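Local structure of MgGH51 (Meripilus giganteus, 6ZPV) at residues 560-566 with 608-614; 316-320 with 329-335; 353-359 with 380-384; 27-31 with 100-104; 409-413 with 530-536. The protein catalyses, as an α-L-arabinofuranosidase of family GH51, the hydrolysis of terminal non-reducing α-L-arabinofuranosyl residues from arabinofuranosides. All blocks are in the same frame, centred on the assembly; numbering follows the deposited sequence.

Contact 1 of 5, residues 560-566 with 608-614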
# COMPACT_ATOMS: atom_id res chain seq x y z
N GLN A 560 -32.28 10.33 10.74
CA GLN A 560 -33.36 10.07 9.80
C GLN A 560 -33.85 8.62 9.93
O GLN A 560 -32.98 7.75 10.03
CB GLN A 560 -32.88 10.33 8.38
CG GLN A 560 -32.33 11.71 8.14
CD GLN A 560 -33.10 12.20 6.97
OE1 GLN A 560 -34.30 12.22 7.14
NE2 GLN A 560 -32.43 12.33 5.82
N SER A 561 -35.13 8.37 9.84
CA SER A 561 -35.69 7.02 9.98
C SER A 561 -36.01 6.45 8.59
O SER A 561 -36.42 7.21 7.69
CB SER A 561 -36.94 6.97 10.91
OG SER A 561 -36.51 7.26 12.24
N LEU A 562 -35.83 5.15 8.45
CA LEU A 562 -36.14 4.42 7.25
C LEU A 562 -37.06 3.29 7.61
O LEU A 562 -36.76 2.52 8.50
CB LEU A 562 -34.87 3.86 6.59
CG LEU A 562 -33.78 4.92 6.31
CD1 LEU A 562 -32.78 4.98 7.44
CD2 LEU A 562 -33.04 4.65 5.00
N THR A 563 -38.16 3.17 6.87
CA THR A 563 -39.07 2.05 6.99
C THR A 563 -38.79 1.12 5.80
O THR A 563 -39.12 1.49 4.66
CB THR A 563 -40.54 2.52 6.95
OG1 THR A 563 -40.80 3.60 7.88
CG2 THR A 563 -41.46 1.33 7.16
N PHE A 564 -38.17 -0.01 6.07
CA PHE A 564 -37.87 -0.99 5.01
C PHE A 564 -39.06 -1.87 4.77
O PHE A 564 -39.61 -2.46 5.73
CB PHE A 564 -36.64 -1.80 5.40
CG PHE A 564 -35.38 -0.99 5.33
CD1 PHE A 564 -34.81 -0.64 4.09
CD2 PHE A 564 -34.80 -0.48 6.48
CE1 PHE A 564 -33.69 0.16 4.07
CE2 PHE A 564 -33.67 0.32 6.42
CZ PHE A 564 -33.12 0.65 5.21
N GLN A 565 -39.43 -2.00 3.50
CA GLN A 565 -40.55 -2.84 3.05
C GLN A 565 -39.99 -3.93 2.15
O GLN A 565 -39.54 -3.64 1.03
CB GLN A 565 -41.62 -2.01 2.34
CG GLN A 565 -42.32 -1.04 3.21
CD GLN A 565 -43.25 -1.62 4.25
OE1 GLN A 565 -43.41 -2.83 4.30
NE2 GLN A 565 -43.96 -0.74 4.96
N LEU A 566 -40.01 -5.14 2.66
CA LEU A 566 -39.51 -6.37 2.01
C LEU A 566 -40.68 -7.33 1.78
O LEU A 566 -40.46 -8.59 1.64
CB LEU A 566 -38.41 -7.02 2.83
CG LEU A 566 -37.03 -6.33 2.74
CD1 LEU A 566 -36.98 -5.05 3.50
CD2 LEU A 566 -35.96 -7.25 3.18
N LYS A 608 -40.59 -8.70 7.32
CA LYS A 608 -40.94 -8.09 6.02
C LYS A 608 -41.08 -6.59 6.12
O LYS A 608 -41.02 -5.95 5.04
CB LYS A 608 -42.15 -8.77 5.40
CG LYS A 608 -41.85 -10.13 4.80
CD LYS A 608 -43.02 -10.91 4.28
CE LYS A 608 -42.62 -12.16 3.56
NZ LYS A 608 -43.82 -12.85 3.01
N THR A 609 -41.33 -6.05 7.30
CA THR A 609 -41.37 -4.60 7.50
C THR A 609 -40.57 -4.33 8.77
O THR A 609 -40.88 -4.93 9.83
CB THR A 609 -42.83 -4.07 7.65
OG1 THR A 609 -43.57 -4.41 6.48
CG2 THR A 609 -42.84 -2.57 7.85
N PHE A 610 -39.64 -3.37 8.74
CA PHE A 610 -38.94 -2.97 9.96
C PHE A 610 -38.43 -1.56 9.79
O PHE A 610 -38.30 -1.10 8.62
CB PHE A 610 -37.88 -4.02 10.34
CG PHE A 610 -36.76 -4.16 9.35
CD1 PHE A 610 -36.89 -5.06 8.34
CD2 PHE A 610 -35.62 -3.39 9.41
CE1 PHE A 610 -35.89 -5.24 7.43
CE2 PHE A 610 -34.62 -3.57 8.48
CZ PHE A 610 -34.78 -4.47 7.46
N THR A 611 -38.10 -0.94 10.89
CA THR A 611 -37.71 0.48 10.88
C THR A 611 -36.34 0.63 11.50
O THR A 611 -36.07 0.02 12.54
CB THR A 611 -38.79 1.31 11.60
OG1 THR A 611 -40.03 1.12 10.93
CG2 THR A 611 -38.41 2.76 11.69
N TYR A 612 -35.52 1.49 10.92
CA TYR A 612 -34.19 1.81 11.47
C TYR A 612 -34.06 3.32 11.60
O TYR A 612 -34.36 4.04 10.61
CB TYR A 612 -33.08 1.25 10.56
CG TYR A 612 -31.70 1.58 11.09
CD1 TYR A 612 -31.27 1.11 12.32
CD2 TYR A 612 -30.82 2.37 10.37
CE1 TYR A 612 -30.02 1.40 12.79
CE2 TYR A 612 -29.56 2.67 10.81
CZ TYR A 612 -29.15 2.18 12.06
OH TYR A 612 -27.91 2.46 12.56
N ASN A 613 -33.59 3.79 12.75
CA ASN A 613 -33.28 5.19 12.95
C ASN A 613 -31.78 5.39 12.72
O ASN A 613 -30.97 4.96 13.54
CB ASN A 613 -33.68 5.70 14.34
CG ASN A 613 -33.45 7.21 14.51
OD1 ASN A 613 -33.09 8.04 13.59
ND2 ASN A 613 -33.65 7.69 15.74
N ALA A 614 -31.42 5.99 11.60
CA ALA A 614 -30.01 6.22 11.22
C ALA A 614 -29.50 7.48 11.89
O ALA A 614 -29.96 8.57 11.56
CB ALA A 614 -29.86 6.33 9.73
O HOH W 1 -35.21 9.57 13.09
O HOH W 2 -41.57 3.39 10.44
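The ring of Phe-610 carries CB of Phe-564 over one face, a CH-pi contact 4.0 Å from that CB to the centroid of the Phe-610 ring and offset toward its rim. The two phenyl planes are inclined by 33° and meet obliquely, with Phe-564 CD2 3.7 Å from Phe-610 CE2. At the edge of the Phe-564 ring lies CB of Tyr-612, and Leu-566 CD1, just beyond the strand, comes to Phe-610 CE1 at an intermediate angle. With CG between the backbone N and the carbonyl carbon (chi1 65°), the Phe-610 ring is brought across CB of Phe-564. Leu-562 continues this apolar surface, its CD1 3.9 Å from Ala-614 CB.

Leu-562, Phe-564, Phe-610, Tyr-612 and Ala-614 share one face of an antiparallel strand pair, 560-565 with 609-614, and that face packs on Ile-550 and Ile-552 of strand 547-554, as expected of the β-sandwich domain that follows the barrel in GH51 enzymes. Paired backbone bonds such as Leu-562 N to Tyr-612 O (2.8 Å) fix the register.

The reverse face is polar. Thr-609 OG1 donates to Gln-565 OE1 (2.7 Å), a bond made possible by the bend of the glutamine chain at chi2 (-70°). One water joins Ser-561 OG to Asn-613 OD1, and another joins Thr-563 OG1 to Thr-611 OG1, hydroxyls too far apart to bond directly at 4.0 Å. The chemistry thus divides by face: aromatic and aliphatic groups face the neighbouring strands of the sandwich, whereas hydroxyls and amides on the outer side pair through one direct bond and bridging water.

Contact 2 of 5, residues 316-320 with 329-335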
# COMPACT_ATOMS: atom_id res chain seq x y z
N ILE A 316 4.74 -8.22 -17.71
CA ILE A 316 3.55 -9.08 -17.71
C ILE A 316 3.95 -10.56 -17.83
O ILE A 316 3.40 -11.42 -17.11
CB ILE A 316 2.56 -8.64 -18.79
CG1 ILE A 316 2.01 -7.24 -18.48
CG2 ILE A 316 1.44 -9.68 -18.94
CD1 ILE A 316 1.31 -6.56 -19.63
N ASN A 317 4.94 -10.86 -18.67
CA ASN A 317 5.41 -12.26 -18.77
C ASN A 317 5.96 -12.76 -17.44
O ASN A 317 5.80 -13.93 -17.11
CB ASN A 317 6.45 -12.42 -19.89
CG ASN A 317 5.81 -12.57 -21.26
OD1 ASN A 317 4.67 -13.04 -21.33
ND2 ASN A 317 6.59 -12.20 -22.29
N PHE A 318 6.62 -11.92 -16.66
CA PHE A 318 7.08 -12.34 -15.33
C PHE A 318 5.86 -12.84 -14.54
O PHE A 318 5.98 -13.84 -13.79
CB PHE A 318 7.78 -11.20 -14.59
CG PHE A 318 8.30 -11.64 -13.24
CD1 PHE A 318 9.49 -12.32 -13.13
CD2 PHE A 318 7.56 -11.43 -12.07
CE1 PHE A 318 9.99 -12.73 -11.92
CE2 PHE A 318 8.07 -11.84 -10.84
CZ PHE A 318 9.28 -12.49 -10.77
N VAL A 319 4.74 -12.15 -14.60
CA VAL A 319 3.53 -12.47 -13.81
C VAL A 319 2.90 -13.76 -14.30
O VAL A 319 2.55 -14.64 -13.48
CB VAL A 319 2.54 -11.30 -13.80
CG1 VAL A 319 1.38 -11.64 -12.90
CG2 VAL A 319 3.19 -9.99 -13.37
N ILE A 320 2.66 -13.87 -15.63
CA ILE A 320 1.74 -14.90 -16.19
C ILE A 320 2.36 -15.83 -17.23
O ILE A 320 1.69 -16.78 -17.63
CB ILE A 320 0.48 -14.28 -16.79
CG1 ILE A 320 0.75 -13.48 -18.07
CG2 ILE A 320 -0.27 -13.47 -15.76
CD1 ILE A 320 -0.51 -13.00 -18.73
N ALA A 329 9.44 -15.12 -17.58
CA ALA A 329 8.66 -16.22 -16.97
C ALA A 329 9.63 -17.26 -16.41
O ALA A 329 9.35 -17.84 -15.35
CB ALA A 329 7.73 -16.81 -18.01
N ALA A 330 10.70 -17.58 -17.12
CA ALA A 330 11.71 -18.52 -16.59
C ALA A 330 12.27 -18.00 -15.29
O ALA A 330 12.58 -18.78 -14.39
CB ALA A 330 12.79 -18.77 -17.62
N LEU A 331 12.42 -16.68 -15.19
CA LEU A 331 12.95 -16.06 -13.98
C LEU A 331 11.99 -16.26 -12.81
O LEU A 331 12.40 -16.61 -11.69
CB LEU A 331 13.21 -14.58 -14.25
CG LEU A 331 13.82 -13.78 -13.09
CD1 LEU A 331 15.19 -14.30 -12.71
CD2 LEU A 331 13.88 -12.32 -13.44
N ARG A 332 10.68 -16.04 -13.02
CA ARG A 332 9.69 -16.30 -11.99
C ARG A 332 9.84 -17.74 -11.49
O ARG A 332 9.80 -18.01 -10.27
CB ARG A 332 8.27 -16.04 -12.50
CG ARG A 332 7.20 -16.23 -11.44
CD ARG A 332 5.77 -16.37 -11.96
NE ARG A 332 5.61 -17.54 -12.81
CZ ARG A 332 5.35 -17.56 -14.11
NH1 ARG A 332 5.37 -16.45 -14.82
NH2 ARG A 332 5.06 -18.69 -14.71
N ALA A 333 9.93 -18.70 -12.39
CA ALA A 333 10.11 -20.10 -12.01
C ALA A 333 11.39 -20.25 -11.18
O ALA A 333 11.37 -21.01 -10.18
CB ALA A 333 10.09 -20.98 -13.27
N SER A 334 12.49 -19.70 -11.63
CA SER A 334 13.78 -19.83 -10.95
C SER A 334 13.72 -19.31 -9.51
O SER A 334 14.50 -19.77 -8.66
CB SER A 334 14.88 -19.10 -11.73
OG SER A 334 14.95 -17.72 -11.46
N LEU A 335 12.86 -18.33 -9.27
CA LEU A 335 12.66 -17.73 -7.96
C LEU A 335 11.61 -18.47 -7.13
O LEU A 335 11.27 -18.00 -6.03
CB LEU A 335 12.29 -16.26 -8.16
CG LEU A 335 13.41 -15.39 -8.74
CD1 LEU A 335 12.88 -14.03 -9.20
CD2 LEU A 335 14.54 -15.20 -7.76
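Two successive helices on the outside of the catalytic barrel meet here, helix 306-320 near its C-terminal end and helix 327-334 through its last turns, and an arginine joins them. Arg-332 NH1 donates to Phe-318 O over 2.9 Å, nearly straight at 172°. The acceptor lies in the guanidinium plane, yet the donor stands well above the plane of the carbonyl. A bend at chi3 (62°) folds the arginine back so that its CD also passes 3.1 Å from Phe-318 O.

The aliphatic root of the same side chain packs on the Phe-318 ring. Arg-332 CB sits over one face of Phe-318, 4.0 Å from the ring centroid, while Leu-331 CG and Leu-335 CD1 approach the ring edge, both at CE1 (4.1 Å from CE1 to Leu-331 CG).

In the (β/α)8 barrel, helix 306-320 connects strands 284-289 and 345-348, and helix 327-334 lies on the same connection; the short segments cross at 45° with their axes 7.6 Å apart. Trp-244 and Leu-272 add to the surroundings of the Phe-318 ring.

The guanidinium has further acceptors: NE binds His-337 O, and NH2 binds Pro-338 O and Gly-321 O. A positive group among carbonyls at a helix C-terminus is probably favoured by the helix dipole. A leucine in place of Arg-332 would probably leave the carbonyls of Phe-318, Gly-321, His-337 and Pro-338 without this shared donor and let the chain beyond each helix shift. Beside the arginine, Ala-329 CB packs 3.6 Å from Asn-317 O.

Contact 3 of 5, residues 353-359 with 380-384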
# COMPACT_ATOMS: atom_id res chain seq x y z
N PHE A 353 -4.29 12.00 -18.05
CA PHE A 353 -4.99 13.26 -18.32
C PHE A 353 -4.07 14.45 -18.21
O PHE A 353 -4.36 15.52 -18.78
CB PHE A 353 -6.24 13.41 -17.45
CG PHE A 353 -6.03 13.33 -15.98
CD1 PHE A 353 -5.56 14.42 -15.27
CD2 PHE A 353 -6.30 12.15 -15.29
CE1 PHE A 353 -5.38 14.37 -13.89
CE2 PHE A 353 -6.14 12.09 -13.90
CZ PHE A 353 -5.66 13.20 -13.21
N PHE A 354 -2.96 14.35 -17.47
CA PHE A 354 -1.98 15.46 -17.42
C PHE A 354 -1.07 15.53 -18.64
O PHE A 354 -0.37 16.53 -18.83
CB PHE A 354 -1.10 15.32 -16.17
CG PHE A 354 -1.75 15.74 -14.88
CD1 PHE A 354 -2.38 16.97 -14.75
CD2 PHE A 354 -1.68 14.92 -13.76
CE1 PHE A 354 -2.93 17.35 -13.53
CE2 PHE A 354 -2.22 15.35 -12.55
CZ PHE A 354 -2.85 16.54 -12.43
N ALA A 355 -1.09 14.48 -19.48
CA ALA A 355 -0.24 14.36 -20.69
C ALA A 355 -1.10 13.85 -21.85
O ALA A 355 -0.74 12.90 -22.54
CB ALA A 355 0.94 13.44 -20.38
N ALA A 356 -2.26 14.48 -22.01
CA ALA A 356 -3.24 13.99 -22.99
C ALA A 356 -2.88 14.28 -24.43
O ALA A 356 -3.49 13.70 -25.34
CB ALA A 356 -4.60 14.49 -22.61
N GLY A 357 -1.93 15.20 -24.66
CA GLY A 357 -1.45 15.43 -26.03
C GLY A 357 -0.72 14.26 -26.61
O GLY A 357 -0.86 14.02 -27.82
N SER A 358 -0.01 13.50 -25.81
CA SER A 358 0.73 12.30 -26.27
C SER A 358 0.02 11.00 -25.95
O SER A 358 0.38 9.98 -26.54
CB SER A 358 2.12 12.31 -25.69
OG SER A 358 2.03 12.16 -24.29
N TYR A 359 -0.88 10.99 -24.99
CA TYR A 359 -1.47 9.69 -24.60
C TYR A 359 -2.11 8.99 -25.79
O TYR A 359 -2.04 7.75 -25.84
CB TYR A 359 -2.45 9.79 -23.44
CG TYR A 359 -2.79 8.47 -22.79
CD1 TYR A 359 -1.83 7.72 -22.11
CD2 TYR A 359 -4.09 7.97 -22.74
CE1 TYR A 359 -2.12 6.58 -21.40
CE2 TYR A 359 -4.41 6.84 -22.00
CZ TYR A 359 -3.44 6.18 -21.28
OH TYR A 359 -3.81 5.11 -20.48
N ILE A 380 -6.72 -0.75 -19.02
CA ILE A 380 -7.44 0.41 -18.43
C ILE A 380 -6.72 1.70 -18.82
O ILE A 380 -5.51 1.85 -18.56
CB ILE A 380 -7.49 0.27 -16.90
CG1 ILE A 380 -8.07 -1.06 -16.43
CG2 ILE A 380 -8.22 1.43 -16.32
CD1 ILE A 380 -7.78 -1.42 -15.02
N ALA A 381 -7.47 2.64 -19.40
CA ALA A 381 -6.98 3.95 -19.81
C ALA A 381 -7.05 4.93 -18.62
O ALA A 381 -7.95 4.83 -17.77
CB ALA A 381 -7.78 4.44 -20.98
N THR A 382 -6.16 5.94 -18.66
CA THR A 382 -6.02 6.83 -17.52
C THR A 382 -6.29 8.29 -17.84
O THR A 382 -6.25 9.14 -16.94
CB THR A 382 -4.60 6.72 -16.94
OG1 THR A 382 -3.74 7.34 -17.89
CG2 THR A 382 -4.20 5.30 -16.62
N THR A 383 -6.53 8.64 -19.11
CA THR A 383 -7.02 9.95 -19.45
C THR A 383 -8.47 10.13 -18.93
O THR A 383 -9.12 9.15 -18.55
CB THR A 383 -6.93 10.18 -20.97
OG1 THR A 383 -7.23 8.96 -21.67
CG2 THR A 383 -5.55 10.68 -21.36
N ASN A 384 -8.95 11.37 -18.99
CA ASN A 384 -10.37 11.61 -18.67
C ASN A 384 -11.21 10.85 -19.69
O ASN A 384 -10.85 10.75 -20.92
CB ASN A 384 -10.68 13.11 -18.76
CG ASN A 384 -9.94 13.91 -17.73
OD1 ASN A 384 -9.70 13.44 -16.61
ND2 ASN A 384 -9.61 15.14 -18.08
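The ring of Tyr-359 overlaps Thr-383 obliquely, with methyl CG2 of the threonine 3.4 Å from Tyr-359 CD2, while Thr-383 OG1 is 3.5 Å from CE2 of the same ring. The phenol carries on past the threonine to the backbone: Thr-382 N donates to Tyr-359 OH over 3.1 Å, a bent bond at 139°. With chi1 at -165°, CG points opposite the backbone N, and the ring leaves the start of helix 359-373 toward 381-383. Ala-381 CB lies at the ring edge.

The setting is a β-α-β crossover of the barrel: strand 345-348, helix 359-373 and strand 378-381 follow one another, and the two strands are parallel neighbours. Tyr-359 OH also hydrogen-bonds Val-348 O, so one hydroxyl links Val-348 O of the first strand to the backbone N of Thr-382, and Thr-382 OG1 is held by Asp-352.

Earlier in the same loop, Phe-353 turns its ring edge to Thr-382 O, with CD2 3.4 Å from that oxygen. Its CB meets Asn-384 OD1 at 3.6 Å, and the phenyl and amide planes are only 13° apart, although the side chains cross obliquely. Ala-356 CB adds a looser contact, 4.1 Å from Thr-383 CG2.

Contact 4 of 5, residues 27-31 with 100-104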
# COMPACT_ATOMS: atom_id res chain seq x y z
N HIS A 27 5.92 6.46 3.40
CA HIS A 27 6.63 5.26 3.87
C HIS A 27 5.64 4.09 4.09
O HIS A 27 5.78 3.30 5.01
CB HIS A 27 7.46 5.57 5.11
CG HIS A 27 8.75 6.23 4.76
ND1 HIS A 27 9.82 5.55 4.25
CD2 HIS A 27 9.09 7.53 4.72
CE1 HIS A 27 10.78 6.39 3.97
NE2 HIS A 27 10.35 7.61 4.27
N SER A 28 4.76 3.93 3.12
CA SER A 28 3.83 2.78 3.05
C SER A 28 4.51 1.50 2.60
O SER A 28 3.97 0.41 2.89
CB SER A 28 2.70 3.06 2.12
OG SER A 28 3.22 3.28 0.82
N GLY A 29 5.62 1.59 1.88
CA GLY A 29 6.37 0.40 1.42
C GLY A 29 7.57 0.24 2.32
O GLY A 29 7.51 -0.43 3.36
N ASP A 30 8.66 0.91 1.96
CA ASP A 30 9.80 1.04 2.86
C ASP A 30 9.39 1.77 4.14
O ASP A 30 8.95 2.95 4.03
CB ASP A 30 10.93 1.77 2.17
CG ASP A 30 11.61 0.97 1.10
OD1 ASP A 30 11.93 -0.19 1.26
OD2 ASP A 30 11.77 1.49 0.02
N GLY A 31 9.50 1.13 5.29
CA GLY A 31 9.01 1.68 6.51
C GLY A 31 7.59 1.31 6.91
O GLY A 31 7.14 1.70 8.00
N GLY A 100 16.19 2.92 12.65
CA GLY A 100 14.98 2.40 12.04
C GLY A 100 14.23 3.51 11.33
O GLY A 100 14.76 4.60 11.02
N PHE A 101 12.94 3.21 11.03
CA PHE A 101 11.99 4.20 10.50
C PHE A 101 11.31 4.82 11.71
O PHE A 101 10.22 4.40 12.16
CB PHE A 101 11.02 3.52 9.54
CG PHE A 101 11.69 2.98 8.29
CD1 PHE A 101 11.86 3.78 7.19
CD2 PHE A 101 12.13 1.68 8.25
CE1 PHE A 101 12.44 3.29 6.04
CE2 PHE A 101 12.74 1.17 7.11
CZ PHE A 101 12.88 1.98 6.00
N TRP A 102 12.03 5.75 12.35
CA TRP A 102 11.49 6.44 13.54
C TRP A 102 11.19 5.44 14.68
O TRP A 102 10.22 5.58 15.42
CB TRP A 102 10.30 7.36 13.19
CG TRP A 102 10.71 8.35 12.17
CD1 TRP A 102 11.32 9.53 12.37
CD2 TRP A 102 10.66 8.16 10.75
NE1 TRP A 102 11.65 10.12 11.17
CE2 TRP A 102 11.27 9.28 10.17
CE3 TRP A 102 10.13 7.18 9.89
CZ2 TRP A 102 11.49 9.38 8.79
CZ3 TRP A 102 10.33 7.28 8.54
CH2 TRP A 102 11.02 8.36 8.00
N GLY A 103 12.09 4.46 14.85
CA GLY A 103 11.98 3.47 15.91
C GLY A 103 12.04 2.07 15.43
O GLY A 103 11.95 1.80 14.18
N ILE A 104 12.12 1.11 16.35
CA ILE A 104 12.09 -0.33 16.10
C ILE A 104 11.34 -0.95 17.23
O ILE A 104 11.75 -0.78 18.38
CB ILE A 104 13.49 -0.95 15.91
CG1 ILE A 104 14.32 -0.25 14.85
CG2 ILE A 104 13.35 -2.45 15.71
CD1 ILE A 104 15.74 -0.80 14.67
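This is a buried aromatic contact between the loop region that follows the first barrel strand, 20-21, and the loop after strand 93-98 in the neighbouring all-β region. Gly-31 CA lies squarely over the face of Phe-101 in a CH-pi contact, 3.4 Å from the ring centroid and 10° off the normal. A side chain at Gly-31 would point into that ring, and its positive phi also suits glycine, so the tight approach depends on the bare backbone.

With CG of His-27 anti to the carbonyl carbon (chi1 -80°), its ND1 lies by Asp-30 O and donates to it over 2.8 Å, the acceptor close to the imidazole plane, and this bond restrains the rotation of the ring. Trp-102 then points the edge of its six-membered ring at one imidazole face, a T-shaped pair with centroids 5.3 Å apart and planes at 64°. Phe-101 meets the same imidazole obliquely, its CE1 3.9 Å from His-27 ND1. An alanine at Phe-101 would remove the ring on which Gly-31 rests and is likely to open a gap between the two loops, with His-27 losing one aromatic neighbour.

Beyond the segments, Tyr-263 stacks on His-27, while His-485 forms an edge-to-face pair with Trp-102, which also lies near an N-acetylglucosamine. The whole is an interdomain aromatic cluster, joining a loop of the (β/α)8 barrel to a β-sandwich.

Contact 5 of 5, residues 409-413 with 530-536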
# COMPACT_ATOMS: atom_id res chain seq x y z
N TYR A 409 -21.36 13.05 -0.79
CA TYR A 409 -22.79 12.69 -0.71
C TYR A 409 -23.59 13.34 -1.84
O TYR A 409 -24.54 12.76 -2.33
CB TYR A 409 -23.43 12.86 0.67
CG TYR A 409 -23.68 14.26 1.14
CD1 TYR A 409 -24.74 14.97 0.60
CD2 TYR A 409 -22.98 14.86 2.16
CE1 TYR A 409 -25.08 16.25 1.05
CE2 TYR A 409 -23.35 16.11 2.67
CZ TYR A 409 -24.41 16.80 2.12
OH TYR A 409 -24.75 18.06 2.61
N GLN A 410 -23.22 14.56 -2.23
CA GLN A 410 -23.89 15.30 -3.28
C GLN A 410 -23.70 14.62 -4.63
O GLN A 410 -24.49 14.90 -5.54
CB GLN A 410 -23.47 16.77 -3.37
CG GLN A 410 -23.94 17.57 -2.18
CD GLN A 410 -23.48 19.03 -2.33
OE1 GLN A 410 -22.35 19.27 -2.81
NE2 GLN A 410 -24.20 19.93 -1.72
N ASN A 411 -22.68 13.79 -4.80
CA ASN A 411 -22.34 13.20 -6.11
C ASN A 411 -22.49 11.70 -6.08
O ASN A 411 -21.94 11.00 -6.95
CB ASN A 411 -20.95 13.69 -6.55
CG ASN A 411 -21.03 15.14 -6.96
OD1 ASN A 411 -21.35 15.41 -8.13
ND2 ASN A 411 -20.83 16.04 -6.05
N ALA A 412 -23.35 11.16 -5.23
CA ALA A 412 -23.65 9.71 -5.18
C ALA A 412 -24.34 9.23 -6.45
O ALA A 412 -24.34 8.01 -6.69
CB ALA A 412 -24.51 9.41 -3.98
N PHE A 413 -24.88 10.11 -7.27
CA PHE A 413 -25.46 9.75 -8.57
C PHE A 413 -24.49 9.98 -9.71
O PHE A 413 -24.92 9.98 -10.89
CB PHE A 413 -26.81 10.45 -8.77
CG PHE A 413 -27.95 9.87 -7.97
CD1 PHE A 413 -28.02 10.03 -6.62
CD2 PHE A 413 -28.94 9.13 -8.61
CE1 PHE A 413 -29.06 9.48 -5.90
CE2 PHE A 413 -29.97 8.57 -7.86
CZ PHE A 413 -30.03 8.73 -6.49
N THR A 530 -32.69 10.47 -2.49
CA THR A 530 -32.77 11.80 -3.09
C THR A 530 -31.40 12.17 -3.68
O THR A 530 -30.42 12.15 -2.94
CB THR A 530 -33.22 12.82 -2.07
OG1 THR A 530 -34.51 12.41 -1.60
CG2 THR A 530 -33.33 14.20 -2.68
N ASN A 531 -31.40 12.56 -4.93
CA ASN A 531 -30.19 12.99 -5.63
C ASN A 531 -29.78 14.36 -5.06
O ASN A 531 -30.52 15.33 -5.27
CB ASN A 531 -30.43 12.97 -7.12
CG ASN A 531 -29.20 13.28 -7.93
OD1 ASN A 531 -28.19 13.74 -7.41
ND2 ASN A 531 -29.27 13.01 -9.22
N GLY A 532 -28.66 14.42 -4.32
CA GLY A 532 -28.21 15.60 -3.61
C GLY A 532 -28.48 15.56 -2.13
O GLY A 532 -28.03 16.49 -1.42
N GLY A 533 -29.23 14.59 -1.68
CA GLY A 533 -29.56 14.47 -0.25
C GLY A 533 -28.45 13.86 0.56
O GLY A 533 -27.42 13.39 0.02
N THR A 534 -28.63 13.86 1.88
CA THR A 534 -27.64 13.32 2.83
C THR A 534 -27.82 11.84 3.10
O THR A 534 -26.91 11.25 3.70
CB THR A 534 -27.69 14.11 4.12
OG1 THR A 534 -29.03 14.14 4.59
CG2 THR A 534 -27.21 15.52 3.96
N LEU A 535 -28.98 11.24 2.79
CA LEU A 535 -29.29 9.88 3.23
C LEU A 535 -29.30 8.96 2.03
O LEU A 535 -30.04 9.18 1.05
CB LEU A 535 -30.66 9.83 3.91
CG LEU A 535 -31.04 8.47 4.52
CD1 LEU A 535 -30.13 8.10 5.67
CD2 LEU A 535 -32.48 8.50 4.97
N HIS A 536 -28.45 7.92 2.04
CA HIS A 536 -28.28 7.01 0.89
C HIS A 536 -28.22 5.59 1.37
O HIS A 536 -27.89 5.31 2.52
CB HIS A 536 -26.97 7.38 0.14
CG HIS A 536 -27.04 8.71 -0.53
ND1 HIS A 536 -27.46 8.81 -1.82
CD2 HIS A 536 -26.86 9.96 -0.01
CE1 HIS A 536 -27.52 10.14 -2.07
NE2 HIS A 536 -27.18 10.84 -1.01
O HOH W 3 -26.61 12.45 -4.19
O HOH W 4 -25.71 12.98 -6.78
O HOH W 5 -27.17 18.91 -2.00
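Tyr-409 runs along the backbone of Gly-533 and Thr-534: CB begins 4.1 Å from Gly-533 O, CD1 closes to 3.2 Å from that oxygen, and CE1 passes on to Thr-534 CG2. CZ is 3.6 Å from the same methyl, and OH ends 3.8 Å from it. With CG between the backbone N and the carbonyl carbon (chi1 73°), the ring is set alongside Thr-534, whose CG2 lies over one face, offset toward the rim, while Gly-532 O sits at the ring edge.

The contact docks a type II β turn, Thr-530 to Gly-533, against the C-terminal end of barrel helix 405-410, and so joins the catalytic barrel to the C-terminal β-sandwich. At its far side the Asn-531 amide stacks on Phe-413, planes 13° apart, with ND2 3.6 Å from Phe-413 CG; Arg-469 adds a cation-pi contact to this ring. Ala-412 CB covers a face of His-536, whose NE2 donates to Gly-533 O (2.8 Å), tying the last residue of the turn to the strand that follows.

Water supplies polar links. One molecule donates to Tyr-409 O and accepts from Gly-532 N; a second joins Gln-410 O, Phe-413 N and Asn-531 OD1.

In the fold
Along the chain the contacts come in the order 4, 2, 3, 5, 1, each closing before the next opens. Contacts 2 and 3 both belong to the (β/α)8 barrel, on the connections either side of strand 345-348, and their nearest atoms are about 10 Å apart. Contacts 4 and 5 are joints: the first ties the barrel to the β-sandwich that includes strand 93-98, the second ties it to the C-terminal sandwich, and their centres are about 40 Å apart. Contact 1 lies within that C-terminal sandwich and touches contact 5 where Gln-560 and Leu-562 pack on Leu-535. The barrel is therefore held between two β domains.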